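PDB 6Y1W: putative tryptophan halogenase from Xanthomonas campestris pv. campestris, which is a flavin-dependent halogenase of the tryptophan halogenase family, probably using FAD to halogenate an aromatic substrate. Local coordinates for residues 109-114 and 134-139; 121-126 and 461-466; 146-151 and 484-489; 387-392 and 416-421. All blocks are in the same frame, centred on the assembly; numbering follows the deposited sequence.

Interaction 1: 109-114 and 134-139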
loop_
_atom_site.group_PDB
_atom_site.type_symbol
_atom_site.label_atom_id
_atom_site.label_comp_id
_atom_site.label_asym_id
_atom_site.label_seq_id
_atom_site.Cartn_x
_atom_site.Cartn_y
_atom_site.Cartn_z
ATOM N N GLY A 109 13.617 -7.372 9.077
ATOM C CA GLY A 109 14.343 -6.117 9.224
ATOM C C GLY A 109 14.663 -5.444 7.895
ATOM O O GLY A 109 14.007 -5.668 6.886
ATOM N N HIS A 110 15.681 -4.584 7.919
ATOM C CA HIS A 110 16.045 -3.803 6.745
ATOM C C HIS A 110 17.558 -3.763 6.701
ATOM O O HIS A 110 18.213 -3.704 7.742
ATOM C CB HIS A 110 15.488 -2.373 6.790
ATOM C CG HIS A 110 15.555 -1.653 5.471
ATOM N ND1 HIS A 110 14.676 -1.906 4.432
ATOM C CD2 HIS A 110 16.415 -0.707 5.013
ATOM C CE1 HIS A 110 14.985 -1.144 3.396
ATOM N NE2 HIS A 110 16.037 -0.406 3.723
ATOM N N THR A 111 18.108 -3.833 5.519
ATOM C CA THR A 111 19.565 -3.822 5.404
ATOM C C THR A 111 20.007 -2.391 5.171
ATOM O O THR A 111 19.542 -1.753 4.226
ATOM C CB THR A 111 20.009 -4.715 4.256
ATOM O OG1 THR A 111 19.485 -6.021 4.496
ATOM C CG2 THR A 111 21.591 -4.792 4.215
ATOM N N GLY A 112 20.901 -1.887 6.027
ATOM C CA GLY A 112 21.494 -0.572 5.790
ATOM C C GLY A 112 20.502 0.559 6.004
ATOM O O GLY A 112 19.520 0.444 6.743
ATOM N N THR A 113 20.767 1.669 5.333
ATOM C CA THR A 113 20.001 2.900 5.451
ATOM C C THR A 113 19.672 3.413 4.060
ATOM O O THR A 113 20.552 3.459 3.201
ATOM C CB THR A 113 20.781 3.971 6.198
ATOM O OG1 THR A 113 21.085 3.476 7.502
ATOM C CG2 THR A 113 19.937 5.249 6.324
ATOM N N ASP A 114 18.413 3.785 3.843
ATOM C CA ASP A 114 17.985 4.268 2.537
ATOM C C ASP A 114 18.150 5.774 2.428
ATOM O O ASP A 114 18.206 6.505 3.418
ATOM C CB ASP A 114 16.507 3.947 2.280
ATOM C CG ASP A 114 16.189 2.461 2.300
ATOM O OD1 ASP A 114 17.076 1.594 2.105
ATOM O OD2 ASP A 114 15.000 2.154 2.473
ATOM N N ARG A 134 31.429 -4.860 2.234
ATOM C CA ARG A 134 31.406 -6.180 2.856
ATOM C C ARG A 134 30.183 -6.944 2.371
ATOM O O ARG A 134 29.391 -6.431 1.584
ATOM C CB ARG A 134 31.430 -6.042 4.366
ATOM C CG ARG A 134 32.656 -5.251 4.784
ATOM C CD ARG A 134 32.755 -5.143 6.233
ATOM N NE ARG A 134 32.462 -6.421 6.867
ATOM C CZ ARG A 134 33.281 -7.016 7.725
ATOM N NH1 ARG A 134 34.439 -6.437 8.040
ATOM N NH2 ARG A 134 32.946 -8.181 8.259
ATOM N N ASP A 135 30.051 -8.208 2.781
ATOM C CA ASP A 135 28.844 -8.960 2.441
ATOM C C ASP A 135 27.601 -8.140 2.785
ATOM O O ASP A 135 27.536 -7.497 3.833
ATOM C CB ASP A 135 28.800 -10.291 3.199
ATOM C CG ASP A 135 27.667 -11.205 2.711
ATOM O OD1 ASP A 135 27.873 -11.907 1.703
ATOM O OD2 ASP A 135 26.567 -11.209 3.311
ATOM N N PHE A 136 26.601 -8.185 1.894
ATOM C CA PHE A 136 25.354 -7.461 2.110
ATOM C C PHE A 136 24.758 -7.750 3.481
ATOM O O PHE A 136 24.188 -6.857 4.113
ATOM C CB PHE A 136 24.344 -7.847 1.017
ATOM C CG PHE A 136 23.145 -6.927 0.931
ATOM C CD1 PHE A 136 23.313 -5.592 0.636
ATOM C CD2 PHE A 136 21.847 -7.419 1.103
ATOM C CE1 PHE A 136 22.231 -4.728 0.532
ATOM C CE2 PHE A 136 20.752 -6.567 1.009
ATOM C CZ PHE A 136 20.934 -5.220 0.732
ATOM N N GLY A 137 24.891 -8.996 3.962
ATOM C CA GLY A 137 24.280 -9.349 5.246
ATOM C C GLY A 137 24.893 -8.642 6.441
ATOM O O GLY A 137 24.227 -8.491 7.469
ATOM N N ASP A 138 26.148 -8.175 6.326
ATOM C CA ASP A 138 26.804 -7.485 7.433
ATOM C C ASP A 138 26.129 -6.181 7.824
ATOM O O ASP A 138 26.444 -5.635 8.886
ATOM C CB ASP A 138 28.272 -7.150 7.094
ATOM C CG ASP A 138 29.163 -8.392 7.099
ATOM O OD1 ASP A 138 28.642 -9.489 7.358
ATOM O OD2 ASP A 138 30.379 -8.300 6.808
ATOM N N TYR A 139 25.208 -5.675 7.015
ATOM C CA TYR A 139 24.566 -4.395 7.273
ATOM C C TYR A 139 23.144 -4.537 7.815
ATOM O O TYR A 139 22.415 -3.552 7.848
ATOM C CB TYR A 139 24.599 -3.546 5.986
ATOM C CG TYR A 139 26.025 -3.429 5.467
ATOM C CD1 TYR A 139 26.909 -2.499 6.037
ATOM C CD2 TYR A 139 26.479 -4.229 4.419
ATOM C CE1 TYR A 139 28.228 -2.411 5.579
ATOM C CE2 TYR A 139 27.812 -4.134 3.965
ATOM C CZ TYR A 139 28.657 -3.208 4.550
ATOM O OH TYR A 139 29.980 -3.101 4.145
HETATM O O HOH W 1 21.209 -8.315 4.330
#
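G112 and Y139 bring the two loops together through one backbone bond, in which G112 N donates to Y139 O at 2.9 Å. G112 has a positive phi of 71°, which glycine adopts easily. The side-chain contact centres on T111. Its methyl CG2 lies over the middle of the F136 ring, 3.6 Å from the ring centroid and 14° off the normal. This is a CH-pi contact. T111 CG2 also reaches Y139 CB at 3.7 Å. The methyl is anti to the backbone N of T111, and the F136 ring likewise swings out anti to its own N (chi1 -166°), which sets its face against the T111 methyl. T111 OG1 is beside its backbone N and is hydrogen-bonded to N443 and Q447 of helix 442-451. A water also donates to T111 OG1 at 2.9 Å and, weakly, to F136 O. Within its own loop, H110 NE2 gives a nearly straight bond to D114 OD1 (2.8 Å). F136 continues onto I446 and L450 and meets W124 edge-to-face. D135 OD2 accepts from G137 N, an Asx turn that opens the short 3-10 segment 136-138. The contact thus ties together the loops entering and leaving helix 120-129.

Interaction 2: 121-126 and 461-466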
loop_
_atom_site.group_PDB
_atom_site.type_symbol
_atom_site.label_atom_id
_atom_site.label_comp_id
_atom_site.label_asym_id
_atom_site.label_seq_id
_atom_site.Cartn_x
_atom_site.Cartn_y
_atom_site.Cartn_z
ATOM N N GLN A 121 20.543 -0.608 -1.176
ATOM C CA GLN A 121 21.260 -1.515 -2.058
ATOM C C GLN A 121 21.976 -0.782 -3.180
ATOM O O GLN A 121 22.952 -1.321 -3.710
ATOM C CB GLN A 121 20.338 -2.600 -2.619
ATOM C CG GLN A 121 19.399 -2.175 -3.755
ATOM C CD GLN A 121 18.124 -1.487 -3.278
ATOM O OE1 GLN A 121 18.035 -0.998 -2.146
ATOM N NE2 GLN A 121 17.153 -1.349 -4.203
ATOM N N HIS A 122 21.503 0.415 -3.573
ATOM C CA HIS A 122 22.203 1.165 -4.622
ATOM C C HIS A 122 23.551 1.656 -4.138
ATOM O O HIS A 122 24.539 1.568 -4.878
ATOM C CB HIS A 122 21.326 2.321 -5.115
ATOM C CG HIS A 122 20.088 1.830 -5.785
ATOM N ND1 HIS A 122 20.114 1.296 -7.054
ATOM C CD2 HIS A 122 18.822 1.672 -5.328
ATOM C CE1 HIS A 122 18.907 0.873 -7.373
ATOM N NE2 HIS A 122 18.102 1.088 -6.341
ATOM N N PHE A 123 23.628 2.112 -2.882
ATOM C CA PHE A 123 24.916 2.486 -2.304
ATOM C C PHE A 123 25.788 1.260 -2.118
ATOM O O PHE A 123 26.997 1.305 -2.388
ATOM C CB PHE A 123 24.699 3.228 -0.987
ATOM C CG PHE A 123 23.881 4.466 -1.175
ATOM C CD1 PHE A 123 24.477 5.646 -1.585
ATOM C CD2 PHE A 123 22.493 4.418 -1.049
ATOM C CE1 PHE A 123 23.721 6.786 -1.828
ATOM C CE2 PHE A 123 21.724 5.543 -1.277
ATOM C CZ PHE A 123 22.323 6.732 -1.672
ATOM N N TRP A 124 25.191 0.142 -1.701
ATOM C CA TRP A 124 25.991 -1.074 -1.546
ATOM C C TRP A 124 26.549 -1.549 -2.885
ATOM O O TRP A 124 27.714 -1.953 -2.959
ATOM C CB TRP A 124 25.165 -2.168 -0.875
ATOM C CG TRP A 124 25.962 -3.393 -0.612
ATOM C CD1 TRP A 124 26.689 -3.663 0.517
ATOM C CD2 TRP A 124 26.130 -4.526 -1.474
ATOM N NE1 TRP A 124 27.296 -4.896 0.406
ATOM C CE2 TRP A 124 26.993 -5.434 -0.813
ATOM C CE3 TRP A 124 25.666 -4.853 -2.748
ATOM C CZ2 TRP A 124 27.371 -6.662 -1.372
ATOM C CZ3 TRP A 124 26.050 -6.061 -3.300
ATOM C CH2 TRP A 124 26.903 -6.948 -2.620
ATOM N N LEU A 125 25.732 -1.495 -3.955
ATOM C CA LEU A 125 26.173 -1.916 -5.285
ATOM C C LEU A 125 27.335 -1.054 -5.788
ATOM O O LEU A 125 28.311 -1.574 -6.350
ATOM C CB LEU A 125 24.992 -1.854 -6.262
ATOM C CG LEU A 125 23.988 -3.016 -6.108
ATOM C CD1 LEU A 125 22.620 -2.699 -6.747
ATOM C CD2 LEU A 125 24.567 -4.363 -6.599
ATOM N N LYS A 126 27.239 0.263 -5.606
ATOM C CA LYS A 126 28.347 1.136 -5.972
ATOM C C LYS A 126 29.570 0.762 -5.161
ATOM O O LYS A 126 30.684 0.650 -5.697
ATOM C CB LYS A 126 27.960 2.593 -5.728
ATOM C CG LYS A 126 29.096 3.596 -5.792
ATOM C CD LYS A 126 29.383 4.040 -7.171
ATOM C CE LYS A 126 30.389 5.180 -7.132
ATOM N NZ LYS A 126 30.658 5.451 -8.564
ATOM N N PRO A 461 22.088 6.322 -10.020
ATOM C CA PRO A 461 23.218 7.265 -10.132
ATOM C C PRO A 461 23.416 8.192 -8.930
ATOM O O PRO A 461 24.479 8.818 -8.830
ATOM C CB PRO A 461 22.900 8.059 -11.415
ATOM C CG PRO A 461 21.455 7.863 -11.652
ATOM C CD PRO A 461 21.068 6.521 -11.074
ATOM N N VAL A 462 22.467 8.303 -7.999
ATOM C CA VAL A 462 22.741 9.155 -6.853
ATOM C C VAL A 462 23.947 8.612 -6.071
ATOM O O VAL A 462 24.675 9.377 -5.438
ATOM C CB VAL A 462 21.500 9.292 -5.953
ATOM C CG1 VAL A 462 21.288 8.022 -5.139
ATOM C CG2 VAL A 462 21.644 10.490 -5.032
ATOM N N ALA A 463 24.187 7.306 -6.144
ATOM C CA ALA A 463 25.337 6.770 -5.420
ATOM C C ALA A 463 26.639 7.180 -6.101
ATOM O O ALA A 463 27.705 7.162 -5.469
ATOM C CB ALA A 463 25.212 5.257 -5.314
ATOM N N ASP A 464 26.588 7.599 -7.362
ATOM C CA ASP A 464 27.845 7.987 -8.008
ATOM C C ASP A 464 28.342 9.338 -7.512
ATOM O O ASP A 464 29.463 9.741 -7.856
ATOM C CB ASP A 464 27.692 8.019 -9.534
ATOM C CG ASP A 464 27.449 6.655 -10.131
ATOM O OD1 ASP A 464 28.124 5.666 -9.737
ATOM O OD2 ASP A 464 26.589 6.552 -11.018
ATOM N N LEU A 465 27.546 10.034 -6.697
ATOM C CA LEU A 465 27.970 11.282 -6.099
ATOM C C LEU A 465 29.005 11.052 -5.003
ATOM O O LEU A 465 29.708 11.993 -4.619
ATOM C CB LEU A 465 26.773 12.027 -5.504
ATOM C CG LEU A 465 25.790 12.677 -6.500
ATOM C CD1 LEU A 465 24.571 13.182 -5.744
ATOM C CD2 LEU A 465 26.446 13.809 -7.242
ATOM N N MET A 466 29.070 9.846 -4.437
ATOM C CA MET A 466 29.972 9.598 -3.320
ATOM C C MET A 466 31.319 9.063 -3.781
ATOM O O MET A 466 31.390 8.053 -4.485
ATOM C CB MET A 466 29.334 8.628 -2.336
ATOM C CG MET A 466 28.092 9.236 -1.721
ATOM S SD MET A 466 27.250 7.952 -0.824
ATOM C CE MET A 466 27.992 8.164 0.736
HETATM O O HOH W 2 31.472 8.057 -8.802
#
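Helix 120-129 packs here against the loop between helices 442-451 and 468-486, in the helical part of the halogenase fold that also meets the second subunit. F123 and K126 of the helix carry the contact. They face A463, where the backbones come nearest. A463 CB fits between them, 3.8 Å from F123 CD1 and 3.8 Å from K126 CB. The F123 ring also meets V462 and M466. V462 CG1 touches F123 CZ at 3.8 Å. M466 SD approaches F123 CD1 at 3.7 Å, a Met-aromatic contact. The M466 chain bends at its last torsion, and its side chain runs at about a right angle to that of F123. M466 also packs on L471 and F474 of helix 468-486.

K126 starts with CG anti to its backbone N (chi1 168°), turns at chi2, and then runs straight past A463 O. K126 NZ forms a salt bridge with D464 OD1 at 2.8 Å, on the anti side of the carboxylate and 19° from its plane. A water accepts from K126 NZ at 2.7 Å and donates to D464 O, a second link between the same two residues. H459 NE2 also bonds D464 OD1, while OD2 bonds Q367 of the second subunit. The contact therefore has an apolar half round F123 and a charged half at K126. Both carboxylate oxygens of D464 are bonded, one of them to the lysine, which probably favours the charged form of D464.

Interaction 3: 146-151 and 484-489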
loop_
_atom_site.group_PDB
_atom_site.type_symbol
_atom_site.label_atom_id
_atom_site.label_comp_id
_atom_site.label_asym_id
_atom_site.label_seq_id
_atom_site.Cartn_x
_atom_site.Cartn_y
_atom_site.Cartn_z
ATOM N N ALA A 146 20.861 -13.841 13.419
ATOM C CA ALA A 146 20.749 -15.218 12.948
ATOM C C ALA A 146 22.108 -15.889 12.951
ATOM O O ALA A 146 22.233 -17.034 13.379
ATOM C CB ALA A 146 20.134 -15.253 11.534
ATOM N N GLN A 147 23.140 -15.179 12.491
ATOM C CA GLN A 147 24.461 -15.787 12.428
ATOM C C GLN A 147 25.006 -16.105 13.805
ATOM O O GLN A 147 25.717 -17.106 13.957
ATOM C CB GLN A 147 25.437 -14.863 11.709
ATOM C CG GLN A 147 25.052 -14.777 10.242
ATOM C CD GLN A 147 26.012 -13.886 9.454
ATOM O OE1 GLN A 147 26.470 -12.856 9.934
ATOM N NE2 GLN A 147 26.283 -14.280 8.207
ATOM N N GLU A 148 24.752 -15.245 14.784
ATOM C CA GLU A 148 25.385 -15.390 16.093
ATOM C C GLU A 148 24.482 -16.036 17.129
ATOM O O GLU A 148 24.930 -16.238 18.266
ATOM C CB GLU A 148 25.840 -14.025 16.628
ATOM C CG GLU A 148 26.813 -13.273 15.707
ATOM C CD GLU A 148 28.072 -14.041 15.431
ATOM O OE1 GLU A 148 28.464 -14.878 16.291
ATOM O OE2 GLU A 148 28.687 -13.817 14.351
ATOM N N GLY A 149 23.220 -16.309 16.797
ATOM C CA GLY A 149 22.344 -17.006 17.740
ATOM C C GLY A 149 21.939 -16.187 18.948
ATOM O O GLY A 149 21.855 -16.725 20.072
ATOM N N ARG A 150 21.675 -14.904 18.746
ATOM C CA ARG A 150 21.341 -13.964 19.811
ATOM C C ARG A 150 19.945 -13.385 19.615
ATOM O O ARG A 150 19.476 -13.214 18.481
ATOM C CB ARG A 150 22.365 -12.815 19.843
ATOM C CG ARG A 150 23.777 -13.285 20.135
ATOM C CD ARG A 150 24.711 -12.106 20.279
ATOM N NE ARG A 150 26.061 -12.536 20.631
ATOM C CZ ARG A 150 26.511 -12.670 21.874
ATOM N NH1 ARG A 150 25.719 -12.413 22.908
ATOM N NH2 ARG A 150 27.761 -13.073 22.080
ATOM N N PHE A 151 19.272 -13.060 20.730
ATOM C CA PHE A 151 17.960 -12.423 20.641
ATOM C C PHE A 151 17.620 -11.748 21.957
ATOM O O PHE A 151 17.773 -12.357 23.029
ATOM C CB PHE A 151 16.816 -13.408 20.311
ATOM C CG PHE A 151 15.480 -12.710 20.191
ATOM C CD1 PHE A 151 15.112 -12.127 18.983
ATOM C CD2 PHE A 151 14.659 -12.521 21.303
ATOM C CE1 PHE A 151 13.932 -11.419 18.880
ATOM C CE2 PHE A 151 13.478 -11.801 21.213
ATOM C CZ PHE A 151 13.120 -11.234 19.986
ATOM N N ALA A 484 27.438 -2.939 17.371
ATOM C CA ALA A 484 27.292 -2.476 18.754
ATOM C C ALA A 484 25.955 -2.914 19.331
ATOM O O ALA A 484 25.841 -3.187 20.536
ATOM C CB ALA A 484 27.421 -0.962 18.823
ATOM N N THR A 485 24.925 -2.922 18.494
ATOM C CA THR A 485 23.613 -3.380 18.932
ATOM C C THR A 485 23.622 -4.885 19.159
ATOM O O THR A 485 23.109 -5.372 20.178
ATOM C CB THR A 485 22.562 -2.962 17.909
ATOM O OG1 THR A 485 22.600 -1.531 17.752
ATOM C CG2 THR A 485 21.146 -3.348 18.364
ATOM N N LEU A 486 24.265 -5.627 18.250
ATOM C CA LEU A 486 24.331 -7.079 18.369
ATOM C C LEU A 486 25.041 -7.488 19.647
ATOM O O LEU A 486 24.649 -8.465 20.299
ATOM C CB LEU A 486 25.056 -7.644 17.156
ATOM C CG LEU A 486 25.267 -9.148 17.045
ATOM C CD1 LEU A 486 23.936 -9.878 16.732
ATOM C CD2 LEU A 486 26.281 -9.435 15.976
ATOM N N ALA A 487 26.103 -6.753 20.020
ATOM C CA ALA A 487 26.866 -7.105 21.220
ATOM C C ALA A 487 26.053 -6.967 22.506
ATOM O O ALA A 487 26.460 -7.506 23.538
ATOM C CB ALA A 487 28.120 -6.228 21.321
ATOM N N ARG A 488 24.947 -6.236 22.478
ATOM C CA ARG A 488 24.056 -6.070 23.619
ATOM C C ARG A 488 22.974 -7.144 23.696
ATOM O O ARG A 488 22.212 -7.163 24.670
ATOM C CB ARG A 488 23.379 -4.706 23.583
ATOM C CG ARG A 488 24.332 -3.539 23.573
ATOM C CD ARG A 488 23.617 -2.281 23.101
ATOM N NE ARG A 488 22.215 -2.276 23.495
ATOM C CZ ARG A 488 21.268 -1.553 22.907
ATOM N NH1 ARG A 488 20.018 -1.616 23.353
ATOM N NH2 ARG A 488 21.565 -0.780 21.866
ATOM N N LEU A 489 22.911 -8.043 22.724
ATOM C CA LEU A 489 21.864 -9.064 22.747
ATOM C C LEU A 489 22.395 -10.356 23.365
ATOM O O LEU A 489 23.525 -10.760 23.071
ATOM C CB LEU A 489 21.365 -9.345 21.320
ATOM C CG LEU A 489 20.835 -8.134 20.557
ATOM C CD1 LEU A 489 20.531 -8.643 19.155
ATOM C CD2 LEU A 489 19.616 -7.576 21.221
#
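One hydrogen bond joins R150 to L489. R150 NH1 donates to L489 O at 2.8 Å with an N-H...O angle of 145°. The donor approaches L489 O almost end-on to the carbonyl, and the oxygen sits at the guanidinium edge, 19° out of its plane. The arginine chain is extended from CG to NE, and its CG is anti to the carbonyl carbon. This carries the chain alongside the end of the other segment. R150 has two conformers, so this bond may be made only part of the time.

Van der Waals contacts make up the rest. R150 CB lies 3.9 Å from L489 CB, and R150 CD lies 3.3 Å from L489 O and 3.6 Å from L486 O. L486 points CG anti to its backbone N, which brings L486 CD2 to 3.9 Å from E148 CG; the two side chains cross at about a right angle. The E148 carboxylate turns back to R144 in a salt bridge within helix 141-148.

Both segments are places where a helix gives way to loop. Helix 141-148 ends at E148, and G149 follows with a positive phi of 70°. L486 to L489 form a type I beta turn, closed by the bond from L489 N to L486 O.

Just beyond, G149 and H492, and F151 and P490, are joined by backbone hydrogen bonds. F151 CB points away from L489, and its ring stacks on F88. The F151 side chain is about 8 Å from that of K89, the predicted active-site lysine.

Interaction 4: 387-392 and 416-421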
loop_
_atom_site.group_PDB
_atom_site.type_symbol
_atom_site.label_atom_id
_atom_site.label_comp_id
_atom_site.label_asym_id
_atom_site.label_seq_id
_atom_site.Cartn_x
_atom_site.Cartn_y
_atom_site.Cartn_z
ATOM N N HIS A 387 0.831 -12.576 -5.068
ATOM C CA HIS A 387 2.115 -11.970 -4.737
ATOM C C HIS A 387 3.009 -12.945 -3.959
ATOM O O HIS A 387 4.225 -13.030 -4.200
ATOM C CB HIS A 387 1.903 -10.709 -3.918
ATOM C CG HIS A 387 3.102 -10.360 -3.134
ATOM N ND1 HIS A 387 4.203 -9.784 -3.722
ATOM C CD2 HIS A 387 3.433 -10.591 -1.836
ATOM C CE1 HIS A 387 5.154 -9.638 -2.814
ATOM N NE2 HIS A 387 4.711 -10.115 -1.666
ATOM N N ILE A 388 2.440 -13.653 -2.982
ATOM C CA ILE A 388 3.248 -14.625 -2.252
ATOM C C ILE A 388 3.671 -15.770 -3.172
ATOM O O ILE A 388 4.836 -16.207 -3.137
ATOM C CB ILE A 388 2.475 -15.116 -1.015
ATOM C CG1 ILE A 388 2.282 -13.947 -0.043
ATOM C CG2 ILE A 388 3.204 -16.169 -0.278
ATOM C CD1 ILE A 388 1.182 -14.273 1.075
ATOM N N ARG A 389 2.747 -16.244 -4.021
ATOM C CA ARG A 389 3.064 -17.272 -5.018
ATOM C C ARG A 389 4.295 -16.878 -5.819
ATOM O O ARG A 389 5.219 -17.695 -5.998
ATOM C CB ARG A 389 1.864 -17.492 -5.951
ATOM C CG ARG A 389 2.165 -18.515 -7.076
ATOM C CD ARG A 389 1.262 -18.282 -8.263
ATOM N NE ARG A 389 1.564 -16.994 -8.864
ATOM C CZ ARG A 389 0.718 -16.340 -9.669
ATOM N NH1 ARG A 389 -0.463 -16.917 -9.950
ATOM N NH2 ARG A 389 1.062 -15.145 -10.199
ATOM N N ASP A 390 4.335 -15.615 -6.295
ATOM C CA ASP A 390 5.451 -15.188 -7.142
ATOM C C ASP A 390 6.759 -15.263 -6.379
ATOM O O ASP A 390 7.806 -15.595 -6.953
ATOM C CB ASP A 390 5.229 -13.766 -7.662
ATOM C CG ASP A 390 4.206 -13.701 -8.797
ATOM O OD1 ASP A 390 3.698 -14.767 -9.227
ATOM O OD2 ASP A 390 3.892 -12.545 -9.200
ATOM N N PHE A 391 6.726 -14.933 -5.086
ATOM C CA PHE A 391 7.947 -14.946 -4.300
ATOM C C PHE A 391 8.437 -16.377 -4.062
ATOM O O PHE A 391 9.655 -16.624 -4.008
ATOM C CB PHE A 391 7.701 -14.222 -2.965
ATOM C CG PHE A 391 8.983 -13.686 -2.332
ATOM C CD1 PHE A 391 9.440 -12.414 -2.653
ATOM C CD2 PHE A 391 9.713 -14.462 -1.422
ATOM C CE1 PHE A 391 10.627 -11.923 -2.077
ATOM C CE2 PHE A 391 10.872 -13.986 -0.849
ATOM C CZ PHE A 391 11.338 -12.713 -1.166
ATOM N N VAL A 392 7.508 -17.325 -3.895
ATOM C CA VAL A 392 7.883 -18.726 -3.774
ATOM C C VAL A 392 8.491 -19.208 -5.081
ATOM O O VAL A 392 9.546 -19.857 -5.088
ATOM C CB VAL A 392 6.658 -19.551 -3.352
ATOM C CG1 VAL A 392 6.938 -21.084 -3.426
ATOM C CG2 VAL A 392 6.185 -19.117 -1.939
ATOM N N PRO A 416 5.264 -16.431 -14.325
ATOM C CA PRO A 416 4.267 -15.352 -14.446
ATOM C C PRO A 416 4.923 -14.039 -14.830
ATOM O O PRO A 416 6.003 -13.690 -14.345
ATOM C CB PRO A 416 3.639 -15.268 -13.050
ATOM C CG PRO A 416 3.910 -16.602 -12.413
ATOM C CD PRO A 416 5.271 -17.014 -12.975
ATOM N N ASP A 417 4.232 -13.288 -15.704
ATOM C CA ASP A 417 4.748 -12.001 -16.134
ATOM C C ASP A 417 4.997 -11.076 -14.951
ATOM O O ASP A 417 5.917 -10.238 -14.988
ATOM C CB ASP A 417 3.733 -11.333 -17.086
ATOM C CG ASP A 417 3.723 -11.973 -18.478
ATOM O OD1 ASP A 417 4.752 -12.557 -18.881
ATOM O OD2 ASP A 417 2.693 -11.871 -19.171
ATOM N N SER A 418 4.167 -11.194 -13.910
ATOM C CA SER A 418 4.318 -10.339 -12.731
ATOM C C SER A 418 5.673 -10.575 -12.068
ATOM O O SER A 418 6.332 -9.624 -11.633
ATOM C CB SER A 418 3.162 -10.591 -11.741
ATOM O OG SER A 418 2.962 -11.986 -11.422
ATOM N N LEU A 419 6.117 -11.836 -12.010
ATOM C CA LEU A 419 7.430 -12.115 -11.430
ATOM C C LEU A 419 8.554 -11.723 -12.384
ATOM O O LEU A 419 9.581 -11.190 -11.957
ATOM C CB LEU A 419 7.548 -13.604 -11.047
ATOM C CG LEU A 419 8.971 -14.013 -10.644
ATOM C CD1 LEU A 419 9.386 -13.239 -9.367
ATOM C CD2 LEU A 419 8.988 -15.515 -10.406
ATOM N N ARG A 420 8.383 -12.015 -13.680
ATOM C CA ARG A 420 9.422 -11.653 -14.641
ATOM C C ARG A 420 9.730 -10.162 -14.570
ATOM O O ARG A 420 10.899 -9.757 -14.599
ATOM C CB ARG A 420 8.991 -12.049 -16.057
ATOM C CG ARG A 420 10.030 -11.693 -17.133
ATOM C CD ARG A 420 9.639 -12.274 -18.502
ATOM N NE ARG A 420 9.610 -13.731 -18.453
ATOM C CZ ARG A 420 10.689 -14.494 -18.620
ATOM N NH1 ARG A 420 11.865 -13.926 -18.858
ATOM N NH2 ARG A 420 10.601 -15.818 -18.552
ATOM N N HIS A 421 8.693 -9.324 -14.499
ATOM C CA HIS A 421 8.930 -7.887 -14.429
ATOM C C HIS A 421 9.742 -7.508 -13.196
ATOM O O HIS A 421 10.684 -6.701 -13.287
ATOM C CB HIS A 421 7.594 -7.127 -14.453
ATOM C CG HIS A 421 7.744 -5.646 -14.235
ATOM N ND1 HIS A 421 8.186 -4.786 -15.221
ATOM C CD2 HIS A 421 7.507 -4.875 -13.142
ATOM C CE1 HIS A 421 8.220 -3.552 -14.743
ATOM N NE2 HIS A 421 7.817 -3.580 -13.481
HETATM O O HOH W 3 0.126 -12.992 -12.140
#
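D390 and S418 meet where two helices of the alpha-helical part of the halogenase fold cross. The segments of helix 371-397 and helix 417-429 pass at -61°, with their axes 9.6 Å apart. The nearest backbone positions are D390 and L419.

The buried side is packed by L419 and P416 against D390 and R389. L419 CB comes within 4.0 Å of D390 CG, and the two side chains lie alongside and point opposite ways. L419 has CG anti to its backbone N (chi1 171°). This brings both methyls, CD1 and CD2, of L419 to 3.7 Å from D390 O. L419 packs further on I393, L394 and W445. P416, at the N-cap position of its helix, lays its ring by D390 and R389. P416 CG is 3.7 Å from D390 OD1 and lies over one face of the R389 guanidinium.

The other side is more open, with the exposed S418 and a water. R389 bends at chi3 and grips D390 OD1 side-on, through NE and NH2, with R389 NH2 at 2.8 Å from D390 OD1. OD1 lies in the guanidinium plane, and both nitrogens reach it from the same face of the carboxylate. This salt bridge joins neighbours on one helix. It leaves OD2 directed at the other helix and would probably favour a charged carboxylate. R389 also makes a cation-pi contact with W240. S418 OG donates to D390 OD2, at a distance so short that its exact length is doubtful. Beside this bond a water bridges the helices, accepting from R389 NH2 at 3.0 Å and donating to S418 OG at 3.1 Å.

Interactions 1 and 2 touch. Both use helix 120-129 or the loops at its ends, and W124 joins them by packing on F136 and Y139 and probably bonding R134 O. Helix 468-486 links interactions 2 and 3, which lie near its two ends, and Y139 of interaction 1 packs on it between them. Interaction 4 stands apart, nested within the long loops that interactions 2 and 3 close. Interactions 3 and 4 are the more buried, while 1 and 2 are only partly so. The chemistry differs: a methyl over a ring in 1, a cross-segment salt bridge near the second subunit in 2, arginine to carbonyl in 3, and serine to carboxylate in 4.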